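Local coordinates for Rpb7-binding protein seb1 (Schizosaccharomyces pombe 972h-, PDB 5MDT) that binds RNA polymerase II and nascent RNA to drive transcription termination, probably reading the polymerase tail through its CTD-interacting domain, at residues Lys49-Ala54 / Asp104-Asp109. Residues are numbered along the deposited sequence; the frame is centred on the assembly and turned at random.
Sequences KYAKRA and DSLVAD
Asp109 OD1 takes two partners: a bridging water, which donates to it at 2.8 Å, and Lys52 NZ, in a salt bridge whose N-H...O bond is weak, NZ to OD1 3.4 Å. The same water donates to Lys52 O at 2.9 Å, tying the carboxylate to the last turn of helix 40-53. This joins two helices of the all-helical CTD-interacting domain, 40-53 and 92-113, which lie side by side though helix 59-79 separates them in the chain; their short segments run nearly parallel (17°) with axes 10.2 Å apart. Asp109 turns its CG anti to the backbone N (chi1 -176°), which carries the carboxylate across to the other helix. There its second oxygen, OD2, is salt-bridged to Lys59 NZ at the start of helix 59-79; Lys59 NZ also hydrogen-bonds Ala51 O, so one ammonium probably offsets the closeness of two acceptors, Asp109 OD2 and Ala51 O, 3.6 Å apart. Lys52, alone exposed among the touching residues, arrives by a folded path: bends at chi2 and chi3 bring CD to 3.9 Å from Asp109 OD1 as the two side chains cross. One turn earlier on helix 92-113 the contact turns apolar. Ala51 also touches Ala62, and Leu106 touches Leu63, both on helix 59-79, which therefore packs against both partners. Across the contact itself, Ala51 CB sits against the fork of Leu106, 3.7 Å from both CD1 and CD2.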
loop_
_atom_site.group_PDB
_atom_site.type_symbol
_atom_site.label_atom_id
_atom_site.label_comp_id
_atom_site.label_asym_id
_atom_site.label_seq_id
_atom_site.Cartn_x
_atom_site.Cartn_y
_atom_site.Cartn_z
ATOM N N LYS A 49 -4.004 -2.268 -9.437
ATOM C CA LYS A 49 -3.746 -2.458 -10.888
ATOM C C LYS A 49 -2.301 -2.082 -11.233
ATOM O O LYS A 49 -1.609 -2.851 -11.918
ATOM C CB LYS A 49 -4.725 -1.630 -11.726
ATOM C CG LYS A 49 -6.117 -2.265 -11.696
ATOM C CD LYS A 49 -7.188 -1.371 -12.376
ATOM C CE LYS A 49 -7.050 -1.130 -13.866
ATOM N NZ LYS A 49 -7.075 -2.368 -14.648
ATOM N N TYR A 50 -1.815 -0.971 -10.681
ATOM C CA TYR A 50 -0.423 -0.577 -10.930
ATOM C C TYR A 50 0.539 -1.625 -10.396
ATOM O O TYR A 50 1.428 -2.057 -11.135
ATOM C CB TYR A 50 -0.108 0.807 -10.299
ATOM C CG TYR A 50 1.379 1.129 -10.362
ATOM C CD1 TYR A 50 1.987 1.482 -11.565
ATOM C CD2 TYR A 50 2.182 1.044 -9.224
ATOM C CE1 TYR A 50 3.361 1.739 -11.639
ATOM C CE2 TYR A 50 3.564 1.263 -9.297
ATOM C CZ TYR A 50 4.140 1.626 -10.503
ATOM O OH TYR A 50 5.488 1.842 -10.632
ATOM N N ALA A 51 0.377 -2.044 -9.113
ATOM C CA ALA A 51 1.316 -3.020 -8.521
ATOM C C ALA A 51 1.382 -4.314 -9.317
ATOM O O ALA A 51 2.457 -4.868 -9.534
ATOM C CB ALA A 51 0.916 -3.322 -7.095
ATOM N N LYS A 52 0.238 -4.769 -9.802
ATOM C CA LYS A 52 0.204 -6.052 -10.526
ATOM C C LYS A 52 0.835 -5.942 -11.912
ATOM O O LYS A 52 1.505 -6.876 -12.328
ATOM C CB LYS A 52 -1.258 -6.532 -10.619
ATOM C CG LYS A 52 -1.858 -6.980 -9.267
ATOM C CD LYS A 52 -1.227 -8.284 -8.682
ATOM C CE LYS A 52 -1.713 -9.509 -9.417
ATOM N NZ LYS A 52 -1.059 -10.776 -8.947
ATOM N N ARG A 53 0.686 -4.793 -12.612
ATOM C CA ARG A 53 1.270 -4.673 -13.969
ATOM C C ARG A 53 2.699 -4.175 -13.981
ATOM O O ARG A 53 3.380 -4.306 -14.991
ATOM C CB ARG A 53 0.415 -3.762 -14.882
ATOM C CG ARG A 53 0.501 -2.266 -14.565
ATOM C CD ARG A 53 -0.444 -1.431 -15.443
ATOM N NE ARG A 53 -0.125 -0.004 -15.298
ATOM C CZ ARG A 53 -0.835 0.863 -14.584
ATOM N NH1 ARG A 53 -1.979 0.504 -14.026
ATOM N NH2 ARG A 53 -0.429 2.129 -14.486
ATOM N N ALA A 54 3.139 -3.558 -12.891
ATOM C CA ALA A 54 4.441 -2.916 -12.833
ATOM C C ALA A 54 5.624 -3.834 -13.098
ATOM O O ALA A 54 5.536 -5.030 -12.808
ATOM C CB ALA A 54 4.605 -2.208 -11.486
ATOM N N ASP A 104 -2.201 -8.550 1.298
ATOM C CA ASP A 104 -1.659 -9.908 1.152
ATOM C C ASP A 104 -1.270 -10.194 -0.301
ATOM O O ASP A 104 -0.160 -10.677 -0.541
ATOM C CB ASP A 104 -2.636 -10.983 1.669
ATOM C CG ASP A 104 -2.744 -11.106 3.175
ATOM O OD1 ASP A 104 -2.078 -10.315 3.891
ATOM O OD2 ASP A 104 -3.493 -11.994 3.643
ATOM N N SER A 105 -2.167 -9.855 -1.265
ATOM C CA SER A 105 -1.943 -10.071 -2.708
ATOM C C SER A 105 -0.723 -9.325 -3.202
ATOM O O SER A 105 0.069 -9.902 -3.957
ATOM C CB SER A 105 -3.150 -9.606 -3.537
ATOM O OG SER A 105 -4.290 -10.375 -3.216
ATOM N N LEU A 106 -0.576 -8.033 -2.820
ATOM C CA LEU A 106 0.564 -7.257 -3.268
ATOM C C LEU A 106 1.876 -7.754 -2.662
ATOM O O LEU A 106 2.888 -7.774 -3.371
ATOM C CB LEU A 106 0.364 -5.748 -3.070
ATOM C CG LEU A 106 -0.908 -5.147 -3.769
ATOM C CD1 LEU A 106 -0.797 -3.630 -3.822
ATOM C CD2 LEU A 106 -1.127 -5.729 -5.182
ATOM N N VAL A 107 1.871 -8.189 -1.369
ATOM C CA VAL A 107 3.105 -8.764 -0.773
ATOM C C VAL A 107 3.447 -10.078 -1.470
ATOM O O VAL A 107 4.607 -10.308 -1.833
ATOM C CB VAL A 107 3.054 -8.875 0.776
ATOM C CG1 VAL A 107 4.300 -9.586 1.336
ATOM C CG2 VAL A 107 2.897 -7.487 1.408
ATOM N N ALA A 108 2.430 -10.934 -1.705
ATOM C CA ALA A 108 2.647 -12.226 -2.373
ATOM C C ALA A 108 3.233 -12.033 -3.770
ATOM O O ALA A 108 4.159 -12.732 -4.143
ATOM C CB ALA A 108 1.339 -12.997 -2.455
ATOM N N ASP A 109 2.726 -11.051 -4.517
ATOM C CA ASP A 109 3.183 -10.718 -5.866
ATOM C C ASP A 109 4.634 -10.220 -5.815
ATOM O O ASP A 109 5.445 -10.593 -6.669
ATOM C CB ASP A 109 2.265 -9.636 -6.453
ATOM C CG ASP A 109 2.556 -9.257 -7.883
ATOM O OD1 ASP A 109 2.274 -10.081 -8.784
ATOM O OD2 ASP A 109 2.981 -8.103 -8.114
HETATM O O HOH W 1 2.783 -9.312 -11.468
#